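Local coordinates for polysaccharide Lyase Family 6 (Bacteroides cellulosilyticus, PDB 6QPS), which probably cleaves mannuronic acid-rich alginate by beta-elimination, as a calcium-binding polysaccharide lyase of family 6, at residues I293-I296 with T301-D304; F313-R318 with V345-N350; P383-V388 with S413-E418; E403-D408 with D428-L433. One frame throughout, in Å; residues are numbered along the deposited sequence.

Overall arrangement
All four contacts lie in or against one right-handed parallel beta-helix. Contacts 1 and 2 lie in its interior on successive coils, each closing the gap between two faces with aliphatic methyl groups alone. They are directly joined: strand 291-295 pairs with 313-318 and strand 301-308 with 345-353, with probable hydrogen bonds from Ile-295 N to Leu-316 O and from Val-302 N to Asp-346 O. Contacts 3 and 4 sit farther from the chain's centre, where strands meet irregular loops. Contact 3 is at the surface and brings in a tyrosine ring and an acetate, while contact 4 is partly buried around one alanine. Pro-383 packing on Trp-404 and Phe-406 connects the two.

Contact 1 of 4, residues I293-I296 with T301-D304; sequences IRII and TVYD
Val-302 faces Ile-293 and Ile-295 inside the right-handed parallel beta-helix, where strands 291-295 and 301-308 lie on different faces of the solenoid with only a short turn between them. The valine gives one methyl to each isoleucine. Its CG1 is 4.0 Å from Ile-293 CD1, and the two side chains pass alongside, running opposite ways. Its CG2 meets Ile-295 CD1 tip to tip. The split follows from the valine rotamer: CG1 is anti to the backbone N (chi1 -180°), which leaves CG2 beside that nitrogen. The isoleucines share the same first torsion but differ at the second, and so each brings its CD1 to a different methyl of Val-302, Ile-293 by extending (chi2 167°) and Ile-295 by folding back (chi2 -63°).

Ile-277 and Phe-282 also touch Ile-293, and Cys-269 with the loop residues His-300 and Val-342 touches Ile-295. The calcium site is not far off, with the side chain of its ligand Glu-244 about 11 Å from that of Ile-293. Being wholly aliphatic, the contact has no polar side-chain atom to satisfy. Its second point of touch, Ile-295 CD1 to Val-302 CG2, measures 4.1 Å.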
loop_
_atom_site.group_PDB
_atom_site.type_symbol
_atom_site.label_atom_id
_atom_site.label_comp_id
_atom_site.label_asym_id
_atom_site.label_seq_id
_atom_site.Cartn_x
_atom_site.Cartn_y
_atom_site.Cartn_z
ATOM N N ILE A 293 -2.860 -3.571 11.927
ATOM C CA ILE A 293 -1.420 -3.341 11.761
ATOM C C ILE A 293 -0.666 -4.528 12.328
ATOM O O ILE A 293 -0.894 -4.927 13.476
ATOM C CB ILE A 293 -0.968 -2.027 12.429
ATOM C CG1 ILE A 293 -1.649 -0.847 11.755
ATOM C CG2 ILE A 293 0.544 -1.865 12.349
ATOM C CD1 ILE A 293 -1.554 0.490 12.503
ATOM N N ARG A 294 0.222 -5.100 11.523
ATOM C CA ARG A 294 1.072 -6.216 11.932
ATOM C C ARG A 294 2.516 -5.743 12.049
ATOM O O ARG A 294 3.071 -5.194 11.083
ATOM C CB ARG A 294 0.968 -7.375 10.937
ATOM C CG ARG A 294 1.746 -8.628 11.279
ATOM C CD ARG A 294 0.995 -9.891 10.864
ATOM N NE ARG A 294 0.716 -10.013 9.440
ATOM C CZ ARG A 294 1.445 -10.734 8.584
ATOM N NH1 ARG A 294 2.523 -11.373 9.001
ATOM N NH2 ARG A 294 1.088 -10.824 7.305
ATOM N N ILE A 295 3.121 -5.974 13.217
ATOM C CA ILE A 295 4.458 -5.484 13.563
ATOM C C ILE A 295 5.445 -6.650 13.694
ATOM O O ILE A 295 5.263 -7.538 14.542
ATOM C CB ILE A 295 4.415 -4.664 14.861
ATOM C CG1 ILE A 295 3.511 -3.448 14.711
ATOM C CG2 ILE A 295 5.838 -4.287 15.282
ATOM C CD1 ILE A 295 3.970 -2.450 13.665
ATOM N N ILE A 296 6.469 -6.628 12.823
ATOM C CA ILE A 296 7.690 -7.430 12.835
ATOM C C ILE A 296 8.808 -6.385 12.678
ATOM O O ILE A 296 8.558 -5.248 12.268
ATOM C CB ILE A 296 7.674 -8.456 11.663
ATOM C CG1 ILE A 296 6.421 -9.340 11.760
ATOM C CG2 ILE A 296 8.930 -9.332 11.585
ATOM C CD1 ILE A 296 5.964 -9.860 10.423
ATOM N N THR A 301 7.408 3.761 14.480
ATOM C CA THR A 301 6.572 4.662 15.273
ATOM C C THR A 301 5.146 4.588 14.732
ATOM O O THR A 301 4.924 4.822 13.540
ATOM C CB THR A 301 7.133 6.086 15.244
ATOM O OG1 THR A 301 8.490 6.075 15.731
ATOM C CG2 THR A 301 6.308 7.000 16.142
ATOM N N VAL A 302 4.194 4.228 15.596
ATOM C CA VAL A 302 2.817 3.896 15.213
ATOM C C VAL A 302 1.894 4.788 16.043
ATOM O O VAL A 302 1.692 4.541 17.242
ATOM C CB VAL A 302 2.530 2.416 15.476
ATOM C CG1 VAL A 302 1.117 2.062 15.084
ATOM C CG2 VAL A 302 3.545 1.514 14.767
ATOM N N TYR A 303 1.353 5.840 15.414
ATOM C CA TYR A 303 0.677 6.934 16.101
ATOM C C TYR A 303 -0.642 7.311 15.442
ATOM O O TYR A 303 -0.702 7.487 14.226
ATOM C CB TYR A 303 1.628 8.151 16.076
ATOM C CG TYR A 303 1.025 9.474 16.491
ATOM C CD1 TYR A 303 0.533 9.630 17.773
ATOM C CD2 TYR A 303 0.968 10.566 15.614
ATOM C CE1 TYR A 303 -0.030 10.823 18.175
ATOM C CE2 TYR A 303 0.441 11.774 16.022
ATOM C CZ TYR A 303 -0.061 11.896 17.307
ATOM O OH TYR A 303 -0.614 13.083 17.747
ATOM N N ASP A 304 -1.686 7.505 16.254
ATOM C CA ASP A 304 -2.948 8.117 15.811
ATOM C C ASP A 304 -3.732 7.272 14.808
ATOM O O ASP A 304 -4.548 7.815 14.068
ATOM C CB ASP A 304 -2.700 9.553 15.293
ATOM C CG ASP A 304 -3.973 10.388 15.162
ATOM O OD1 ASP A 304 -4.797 10.334 16.098
ATOM O OD2 ASP A 304 -4.099 11.098 14.142
#

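Contact 2 of 4, residues F313-R318 with V345-N350; sequences FGLLVR and VDIAYN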
loop_
_atom_site.group_PDB
_atom_site.type_symbol
_atom_site.label_atom_id
_atom_site.label_comp_id
_atom_site.label_asym_id
_atom_site.label_seq_id
_atom_site.Cartn_x
_atom_site.Cartn_y
_atom_site.Cartn_z
ATOM N N PHE A 313 -7.002 -9.484 13.236
ATOM C CA PHE A 313 -6.262 -8.887 14.349
ATOM C C PHE A 313 -6.398 -7.379 14.188
ATOM O O PHE A 313 -6.479 -6.878 13.062
ATOM C CB PHE A 313 -4.763 -9.281 14.439
ATOM C CG PHE A 313 -3.993 -8.973 13.195
ATOM C CD1 PHE A 313 -3.459 -7.726 12.971
ATOM C CD2 PHE A 313 -3.828 -9.945 12.217
ATOM C CE1 PHE A 313 -2.811 -7.460 11.795
ATOM C CE2 PHE A 313 -3.160 -9.671 11.054
ATOM C CZ PHE A 313 -2.673 -8.423 10.839
ATOM N N GLY A 314 -6.396 -6.656 15.304
ATOM C CA GLY A 314 -6.327 -5.201 15.280
ATOM C C GLY A 314 -4.881 -4.744 15.289
ATOM O O GLY A 314 -4.455 -3.944 14.448
ATOM N N LEU A 315 -4.115 -5.273 16.242
ATOM C CA LEU A 315 -2.666 -5.109 16.332
ATOM C C LEU A 315 -2.076 -6.484 16.578
ATOM O O LEU A 315 -2.527 -7.187 17.482
ATOM C CB LEU A 315 -2.269 -4.211 17.511
ATOM C CG LEU A 315 -0.755 -4.067 17.704
ATOM C CD1 LEU A 315 -0.073 -3.265 16.617
ATOM C CD2 LEU A 315 -0.495 -3.448 19.092
ATOM N N LEU A 316 -1.051 -6.860 15.818
ATOM C CA LEU A 316 -0.297 -8.080 16.072
ATOM C C LEU A 316 1.174 -7.719 16.220
ATOM O O LEU A 316 1.734 -7.048 15.343
ATOM C CB LEU A 316 -0.510 -9.090 14.943
ATOM C CG LEU A 316 -0.018 -10.520 15.192
ATOM C CD1 LEU A 316 -0.834 -11.523 14.366
ATOM C CD2 LEU A 316 1.468 -10.661 14.899
ATOM N N VAL A 317 1.785 -8.139 17.333
ATOM C CA VAL A 317 3.218 -7.947 17.581
ATOM C C VAL A 317 3.852 -9.338 17.680
ATOM O O VAL A 317 3.568 -10.096 18.612
ATOM C CB VAL A 317 3.496 -7.100 18.830
ATOM C CG1 VAL A 317 5.017 -6.910 19.010
ATOM C CG2 VAL A 317 2.802 -5.741 18.731
ATOM N N ARG A 318 4.706 -9.676 16.718
ATOM C CA ARG A 318 5.168 -11.042 16.526
ATOM C C ARG A 318 6.515 -11.289 17.203
ATOM O O ARG A 318 7.346 -10.381 17.323
ATOM C CB ARG A 318 5.331 -11.308 15.031
ATOM C CG ARG A 318 5.306 -12.792 14.640
ATOM C CD ARG A 318 5.846 -13.030 13.232
ATOM N NE ARG A 318 5.716 -14.427 12.772
ATOM C CZ ARG A 318 6.567 -15.405 13.051
ATOM N NH1 ARG A 318 7.635 -15.181 13.807
ATOM N NH2 ARG A 318 6.342 -16.624 12.579
ATOM N N VAL A 345 9.800 -0.112 19.420
ATOM C CA VAL A 345 8.601 0.271 18.687
ATOM C C VAL A 345 7.700 1.059 19.636
ATOM O O VAL A 345 7.404 0.599 20.749
ATOM C CB VAL A 345 7.857 -0.959 18.118
ATOM C CG1 VAL A 345 6.523 -0.559 17.507
ATOM C CG2 VAL A 345 8.711 -1.687 17.065
ATOM N N ASP A 346 7.293 2.261 19.211
ATOM C CA ASP A 346 6.406 3.130 19.975
ATOM C C ASP A 346 5.002 3.045 19.387
ATOM O O ASP A 346 4.805 3.380 18.217
ATOM C CB ASP A 346 6.939 4.569 19.874
ATOM C CG ASP A 346 6.136 5.569 20.688
ATOM O OD1 ASP A 346 5.556 5.188 21.732
ATOM O OD2 ASP A 346 6.087 6.747 20.280
ATOM N N ILE A 347 4.034 2.600 20.195
ATOM C CA ILE A 347 2.636 2.421 19.795
ATOM C C ILE A 347 1.797 3.318 20.698
ATOM O O ILE A 347 1.478 2.946 21.833
ATOM C CB ILE A 347 2.198 0.950 19.864
ATOM C CG1 ILE A 347 3.203 0.071 19.086
ATOM C CG2 ILE A 347 0.802 0.801 19.324
ATOM C CD1 ILE A 347 2.975 -1.447 19.150
ATOM N N ALA A 348 1.450 4.520 20.200
ATOM C CA ALA A 348 0.872 5.578 21.010
ATOM C C ALA A 348 -0.350 6.233 20.372
ATOM O O ALA A 348 -0.369 6.563 19.183
ATOM C CB ALA A 348 1.937 6.644 21.269
ATOM N N TYR A 349 -1.352 6.499 21.203
ATOM C CA TYR A 349 -2.474 7.373 20.826
ATOM C C TYR A 349 -3.291 6.789 19.674
ATOM O O TYR A 349 -3.821 7.529 18.849
ATOM C CB TYR A 349 -2.042 8.844 20.571
ATOM C CG TYR A 349 -1.766 9.611 21.859
ATOM C CD1 TYR A 349 -2.810 10.112 22.610
ATOM C CD2 TYR A 349 -0.459 9.809 22.341
ATOM C CE1 TYR A 349 -2.596 10.770 23.805
ATOM C CE2 TYR A 349 -0.222 10.484 23.557
ATOM C CZ TYR A 349 -1.307 10.958 24.292
ATOM O OH TYR A 349 -1.181 11.614 25.496
ATOM N N ASN A 350 -3.374 5.465 19.601
ATOM C CA ASN A 350 -4.197 4.763 18.627
ATOM C C ASN A 350 -5.514 4.346 19.276
ATOM O O ASN A 350 -5.669 4.376 20.495
ATOM C CB ASN A 350 -3.475 3.502 18.130
ATOM C CG ASN A 350 -2.095 3.805 17.554
ATOM O OD1 ASN A 350 -1.951 4.213 16.411
ATOM N ND2 ASN A 350 -1.053 3.581 18.361
#
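No ring enters the meeting of Leu-315 with Ile-347; the flat groups lie round its margins in this parallel beta-helix. Phe-313, just before the corner at Gly-314, has Leu-316 CB over one face, 3.8 Å above the ring plane and offset toward the rim. Tyr-349, just past Ala-348 where the strand is interrupted, stacks with His-375. The Asn-350 amide bridges backbone: its OD1 accepts from Asn-305 N and its ND2 donates to Val-302 O, so both ends are satisfied and the flip of the group is fixed.

Between these margins, aliphatic side chains from two faces of the solenoid fill the interior. Ile-347 carries its CD1 far inward, because the side chain is extended at its second torsion (chi2 175°). There Ile-347 CD1 meets Leu-315 CD2 tip to tip at 4.0 Å. Leu-315 has its CG anti to the backbone N (chi1 177°), a rotamer that sends the isobutyl group across toward the opposing strand. The neighbouring coil thickens the packing: Phe-373 touches both Leu-315 and Ile-347, and Leu-359 lies on Val-317. That valine adds a second, looser touch on the same isoleucine methyl, Val-317 CG2 to Ile-347 CD1 at 4.3 Å.

Contact 3 of 4, residues P383-V388 with S413-E418; sequences PDLKIV and SSVSYE. With ACT (acetate ion), chain E.
Tyr-417 packs on Ile-387 where the loop 413-418 comes against strand 385-387, one of the later strands of the right-handed parallel beta-helix. The tyrosine CG is anti to the carbonyl carbon (chi1 -52°), which sets the ring between protein and ligand. Tyr-417 CB starts 3.9 Å from the acetate oxygen O. CG is next, still close to that oxygen, and CD1 comes within 3.5 Å of the same O, which lies at the ring's edge and in its plane. On the far side of the ring CD2 is 3.6 Å from Ile-387 CD1, which comes in obliquely, with CE2 close behind at 4.0 Å. CE2 also lies near Ile-387 CB. Ile-387 has a second conformer, so the CD1 distances describe one of two states. Over the centre of one ring face sits Ser-416 CB.

With an alanine here the ring would be gone, which is likely to open a gap beside Ile-387 and to take away the edge that lies against the acetate. Two residues earlier on the strand, Leu-385 CD2 touches Val-415 CG2 loosely, and Val-420 of helix 418-422 packs against Leu-385, Ile-387 and Val-415 together. Tyr-417 is also the N-cap residue of that helix, whose positive end may help hold the acetate, probably picked up from the crystallisation liquor. Glu-418 N donates to acetate OXT at 2.9 Å, almost straight at 175°.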
loop_
_atom_site.group_PDB
_atom_site.type_symbol
_atom_site.label_atom_id
_atom_site.label_comp_id
_atom_site.label_asym_id
_atom_site.label_seq_id
_atom_site.Cartn_x
_atom_site.Cartn_y
_atom_site.Cartn_z
ATOM N N PRO A 383 -13.870 -7.729 25.047
ATOM C CA PRO A 383 -12.462 -7.571 24.669
ATOM C C PRO A 383 -11.848 -8.855 24.127
ATOM O O PRO A 383 -12.125 -9.966 24.598
ATOM C CB PRO A 383 -11.793 -7.155 25.988
ATOM C CG PRO A 383 -12.640 -7.782 27.049
ATOM C CD PRO A 383 -14.051 -7.802 26.516
ATOM N N ASP A 384 -10.990 -8.670 23.129
ATOM C CA ASP A 384 -10.225 -9.739 22.491
ATOM C C ASP A 384 -8.749 -9.392 22.674
ATOM O O ASP A 384 -8.137 -8.687 21.861
ATOM C CB ASP A 384 -10.601 -9.868 21.014
ATOM C CG ASP A 384 -10.016 -11.116 20.364
ATOM O OD1 ASP A 384 -9.196 -11.816 21.006
ATOM O OD2 ASP A 384 -10.392 -11.382 19.203
ATOM N N LEU A 385 -8.179 -9.899 23.765
ATOM C CA LEU A 385 -6.790 -9.649 24.132
ATOM C C LEU A 385 -6.103 -10.996 24.254
ATOM O O LEU A 385 -6.530 -11.831 25.055
ATOM C CB LEU A 385 -6.716 -8.918 25.475
ATOM C CG LEU A 385 -5.319 -8.783 26.092
ATOM C CD1 LEU A 385 -4.417 -7.958 25.230
ATOM C CD2 LEU A 385 -5.427 -8.186 27.508
ATOM N N LYS A 386 -5.061 -11.204 23.455
ATOM C CA LYS A 386 -4.335 -12.467 23.396
ATOM C C LYS A 386 -2.865 -12.186 23.715
ATOM O O LYS A 386 -2.217 -11.414 23.004
ATOM C CB LYS A 386 -4.444 -13.092 21.993
ATOM C CG LYS A 386 -5.797 -13.380 21.560
ATOM C CD LYS A 386 -6.049 -14.364 22.441
ATOM C CE LYS A 386 -7.115 -13.911 23.256
ATOM N NZ LYS A 386 -7.789 -14.866 23.759
ATOM N N ILE A 387 -2.360 -12.790 24.785
ATOM C CA ILE A 387 -0.957 -12.671 25.160
ATOM C C ILE A 387 -0.354 -14.065 25.178
ATOM O O ILE A 387 -0.873 -14.963 25.854
ATOM C CB ILE A 387 -0.782 -11.991 26.530
ATOM C CG1 ILE A 387 -1.332 -10.566 26.486
ATOM C CG2 ILE A 387 0.683 -11.997 26.937
ATOM C CD1 ILE A 387 -1.703 -10.031 27.856
ATOM N N VAL A 388 0.739 -14.240 24.444
ATOM C CA VAL A 388 1.433 -15.518 24.308
ATOM C C VAL A 388 2.765 -15.443 25.040
ATOM O O VAL A 388 3.426 -14.405 25.018
ATOM C CB VAL A 388 1.653 -15.829 22.813
ATOM C CG1 VAL A 388 2.422 -17.107 22.642
ATOM C CG2 VAL A 388 0.321 -15.862 22.080
ATOM N N SER A 413 -10.607 -6.654 35.414
ATOM C CA SER A 413 -10.152 -7.389 36.588
ATOM C C SER A 413 -9.939 -8.870 36.297
ATOM O O SER A 413 -9.182 -9.531 37.021
ATOM C CB SER A 413 -11.119 -7.197 37.762
ATOM O OG SER A 413 -12.350 -7.881 37.588
ATOM N N SER A 414 -10.598 -9.407 35.268
ATOM C CA SER A 414 -10.461 -10.815 34.906
ATOM C C SER A 414 -9.208 -11.112 34.084
ATOM O O SER A 414 -8.908 -12.297 33.858
ATOM C CB SER A 414 -11.730 -11.298 34.167
ATOM O OG SER A 414 -11.723 -10.912 32.801
ATOM N N VAL A 415 -8.464 -10.095 33.653
ATOM C CA VAL A 415 -7.199 -10.318 32.960
ATOM C C VAL A 415 -6.196 -10.886 33.946
ATOM O O VAL A 415 -6.151 -10.482 35.113
ATOM C CB VAL A 415 -6.713 -8.995 32.351
ATOM C CG1 VAL A 415 -5.302 -9.138 31.818
ATOM C CG2 VAL A 415 -7.685 -8.596 31.250
ATOM N N SER A 416 -5.409 -11.863 33.496
ATOM C CA SER A 416 -4.542 -12.584 34.407
ATOM C C SER A 416 -3.272 -11.854 34.807
ATOM O O SER A 416 -2.648 -12.258 35.789
ATOM C CB SER A 416 -4.133 -13.931 33.804
ATOM O OG SER A 416 -5.265 -14.750 33.587
ATOM N N TYR A 417 -2.876 -10.812 34.096
ATOM C CA TYR A 417 -1.545 -10.227 34.239
ATOM C C TYR A 417 -1.657 -8.853 34.876
ATOM O O TYR A 417 -2.228 -7.929 34.282
ATOM C CB TYR A 417 -0.849 -10.166 32.878
ATOM C CG TYR A 417 -0.886 -11.510 32.212
ATOM C CD1 TYR A 417 -0.191 -12.580 32.755
ATOM C CD2 TYR A 417 -1.654 -11.730 31.079
ATOM C CE1 TYR A 417 -0.247 -13.833 32.187
ATOM C CE2 TYR A 417 -1.710 -13.001 30.494
ATOM C CZ TYR A 417 -1.008 -14.033 31.053
ATOM O OH TYR A 417 -1.041 -15.296 30.498
ATOM N N GLU A 418 -1.084 -8.724 36.074
ATOM C CA GLU A 418 -1.114 -7.448 36.783
ATOM C C GLU A 418 -0.487 -6.328 35.965
ATOM O O GLU A 418 -0.955 -5.185 36.005
ATOM C CB GLU A 418 -0.396 -7.581 38.129
ATOM C CG GLU A 418 -0.327 -6.286 38.921
ATOM C CD GLU A 418 0.296 -6.478 40.291
ATOM O OE1 GLU A 418 1.274 -7.249 40.398
ATOM O OE2 GLU A 418 -0.197 -5.862 41.259
HETATM C C ACT E . 0.832 -11.802 36.706
HETATM O O ACT E . 1.491 -11.557 35.660
HETATM O OXT ACT E . 0.145 -11.021 37.430
HETATM C CH3 ACT E . 0.926 -13.270 37.163
#

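Contact 4 of 4, residues E403-D408 with D428-L433; sequences EWAFSD and DMPDGL
Ala-405 meets three consecutive residues, Asp-428, Met-429 and Pro-430, at the end of strand 397-405 of the parallel beta-helix. Its CB points toward the opposing loop and is 4.1 Å from Met-429 CA, close to Asp-428 O, and 4.4 Å from Pro-430 CD. The small methyl lets the loop backbone come near, with alpha carbons of Ala-405 and Met-429 only 5.3 Å apart. Met-429 then returns the touch. Bent at both chi2 (72°) and chi3 (62°), its chain curls back and places CE 3.5 Å from Ala-405 O.

One layer out, Ala-379 of the preceding coil touches both Ala-405 and Met-429, Leu-377 meets Pro-430, and backbone bonds fix the strand itself, Ala-405 pairing with Phe-378 and Trp-404 with Lys-425 and Val-427. The loop goes on to Gly-432, the N-cap of helix 433-445, so the contact lies where the chain leaves the last strand pairing and turns toward that helix.

Behind Ala-405 its neighbours form an aromatic cluster. Phe-406 CD1 sits 3.5 Å above the indole plane of Trp-404, offset toward its rim. Both residues stand edge-to-face with Phe-378, and the indole is tied down by a hydrogen bond between Trp-404 NE1 and Ser-411 OG.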
loop_
_atom_site.group_PDB
_atom_site.type_symbol
_atom_site.label_atom_id
_atom_site.label_comp_id
_atom_site.label_asym_id
_atom_site.label_seq_id
_atom_site.Cartn_x
_atom_site.Cartn_y
_atom_site.Cartn_z
ATOM N N GLU A 403 -6.699 3.250 27.920
ATOM C CA GLU A 403 -8.089 3.244 28.358
ATOM C C GLU A 403 -8.770 1.966 27.897
ATOM O O GLU A 403 -8.527 1.485 26.789
ATOM C CB GLU A 403 -8.814 4.477 27.841
ATOM C CG GLU A 403 -8.433 5.733 28.615
ATOM C CD GLU A 403 -9.136 6.987 28.130
ATOM O OE1 GLU A 403 -9.785 6.939 27.069
ATOM O OE2 GLU A 403 -9.022 8.025 28.811
ATOM N N TRP A 404 -9.649 1.448 28.757
ATOM C CA TRP A 404 -10.306 0.159 28.574
ATOM C C TRP A 404 -11.806 0.391 28.686
ATOM O O TRP A 404 -12.308 0.738 29.767
ATOM C CB TRP A 404 -9.821 -0.777 29.683
ATOM C CG TRP A 404 -10.427 -2.157 29.729
ATOM C CD1 TRP A 404 -11.671 -2.510 30.211
ATOM C CD2 TRP A 404 -9.792 -3.386 29.340
ATOM N NE1 TRP A 404 -11.843 -3.867 30.107
ATOM C CE2 TRP A 404 -10.701 -4.428 29.595
ATOM C CE3 TRP A 404 -8.530 -3.703 28.818
ATOM C CZ2 TRP A 404 -10.398 -5.761 29.329
ATOM C CZ3 TRP A 404 -8.237 -5.025 28.546
ATOM C CH2 TRP A 404 -9.169 -6.043 28.814
ATOM N N ALA A 405 -12.527 0.220 27.581
ATOM C CA ALA A 405 -13.964 0.541 27.551
ATOM C C ALA A 405 -14.789 -0.581 26.911
ATOM O O ALA A 405 -14.993 -0.628 25.694
ATOM C CB ALA A 405 -14.214 1.894 26.871
ATOM N N PHE A 406 -15.282 -1.496 27.747
ATOM C CA PHE A 406 -16.045 -2.665 27.312
ATOM C C PHE A 406 -17.305 -2.799 28.166
ATOM O O PHE A 406 -17.437 -2.185 29.228
ATOM C CB PHE A 406 -15.180 -3.931 27.358
ATOM C CG PHE A 406 -14.027 -3.907 26.368
ATOM C CD1 PHE A 406 -12.763 -3.441 26.731
ATOM C CD2 PHE A 406 -14.232 -4.299 25.067
ATOM C CE1 PHE A 406 -11.739 -3.415 25.801
ATOM C CE2 PHE A 406 -13.211 -4.281 24.144
ATOM C CZ PHE A 406 -11.974 -3.845 24.499
ATOM N N SER A 407 -18.245 -3.618 27.677
ATOM C CA SER A 407 -19.587 -3.659 28.251
ATOM C C SER A 407 -19.582 -4.222 29.662
ATOM O O SER A 407 -20.280 -3.698 30.539
ATOM C CB SER A 407 -20.506 -4.500 27.366
ATOM O OG SER A 407 -20.609 -3.961 26.064
ATOM N N ASP A 408 -18.830 -5.306 29.896
ATOM C CA ASP A 408 -18.763 -5.911 31.223
ATOM C C ASP A 408 -17.726 -5.148 32.032
ATOM O O ASP A 408 -16.538 -5.154 31.688
ATOM C CB ASP A 408 -18.383 -7.392 31.107
ATOM C CG ASP A 408 -18.444 -8.128 32.441
ATOM O OD1 ASP A 408 -18.418 -7.477 33.508
ATOM O OD2 ASP A 408 -18.526 -9.379 32.429
ATOM N N ASP A 428 -15.877 4.768 30.741
ATOM C CA ASP A 428 -17.098 4.641 29.957
ATOM C C ASP A 428 -16.785 4.884 28.481
ATOM O O ASP A 428 -15.838 5.587 28.135
ATOM C CB ASP A 428 -18.136 5.636 30.473
ATOM C CG ASP A 428 -18.462 5.419 31.956
ATOM O OD1 ASP A 428 -18.671 4.250 32.367
ATOM O OD2 ASP A 428 -18.511 6.414 32.716
ATOM N N MET A 429 -17.561 4.259 27.604
ATOM C CA MET A 429 -17.320 4.407 26.174
ATOM C C MET A 429 -17.311 5.886 25.796
ATOM O O MET A 429 -18.290 6.591 26.074
ATOM C CB MET A 429 -18.399 3.674 25.375
ATOM C CG MET A 429 -18.239 3.747 23.861
ATOM S SD MET A 429 -16.861 2.759 23.235
ATOM C CE MET A 429 -17.369 1.109 23.730
ATOM N N PRO A 430 -16.243 6.394 25.179
ATOM C CA PRO A 430 -16.255 7.804 24.751
ATOM C C PRO A 430 -17.343 8.070 23.718
ATOM O O PRO A 430 -17.687 7.207 22.907
ATOM C CB PRO A 430 -14.854 8.011 24.155
ATOM C CG PRO A 430 -14.017 6.857 24.656
ATOM C CD PRO A 430 -14.987 5.713 24.821
ATOM N N ASP A 431 -17.876 9.299 23.736
ATOM C CA ASP A 431 -19.039 9.644 22.925
ATOM C C ASP A 431 -18.702 10.349 21.613
ATOM O O ASP A 431 -19.615 10.646 20.837
ATOM C CB ASP A 431 -20.007 10.520 23.735
ATOM C CG ASP A 431 -19.291 11.601 24.523
ATOM O OD1 ASP A 431 -19.893 12.150 25.475
ATOM O OD2 ASP A 431 -18.116 11.887 24.197
ATOM N N GLY A 432 -17.433 10.625 21.339
ATOM C CA GLY A 432 -17.066 11.310 20.112
ATOM C C GLY A 432 -16.578 10.436 18.970
ATOM O O GLY A 432 -16.059 10.973 17.984
ATOM N N LEU A 433 -16.756 9.118 19.045
ATOM C CA LEU A 433 -16.102 8.220 18.092
ATOM C C LEU A 433 -16.731 8.303 16.705
ATOM O O LEU A 433 -16.027 8.256 15.696
ATOM C CB LEU A 433 -16.173 6.794 18.634
ATOM C CG LEU A 433 -15.475 6.542 19.966
ATOM C CD1 LEU A 433 -15.727 5.114 20.435
ATOM C CD2 LEU A 433 -13.990 6.777 19.840
#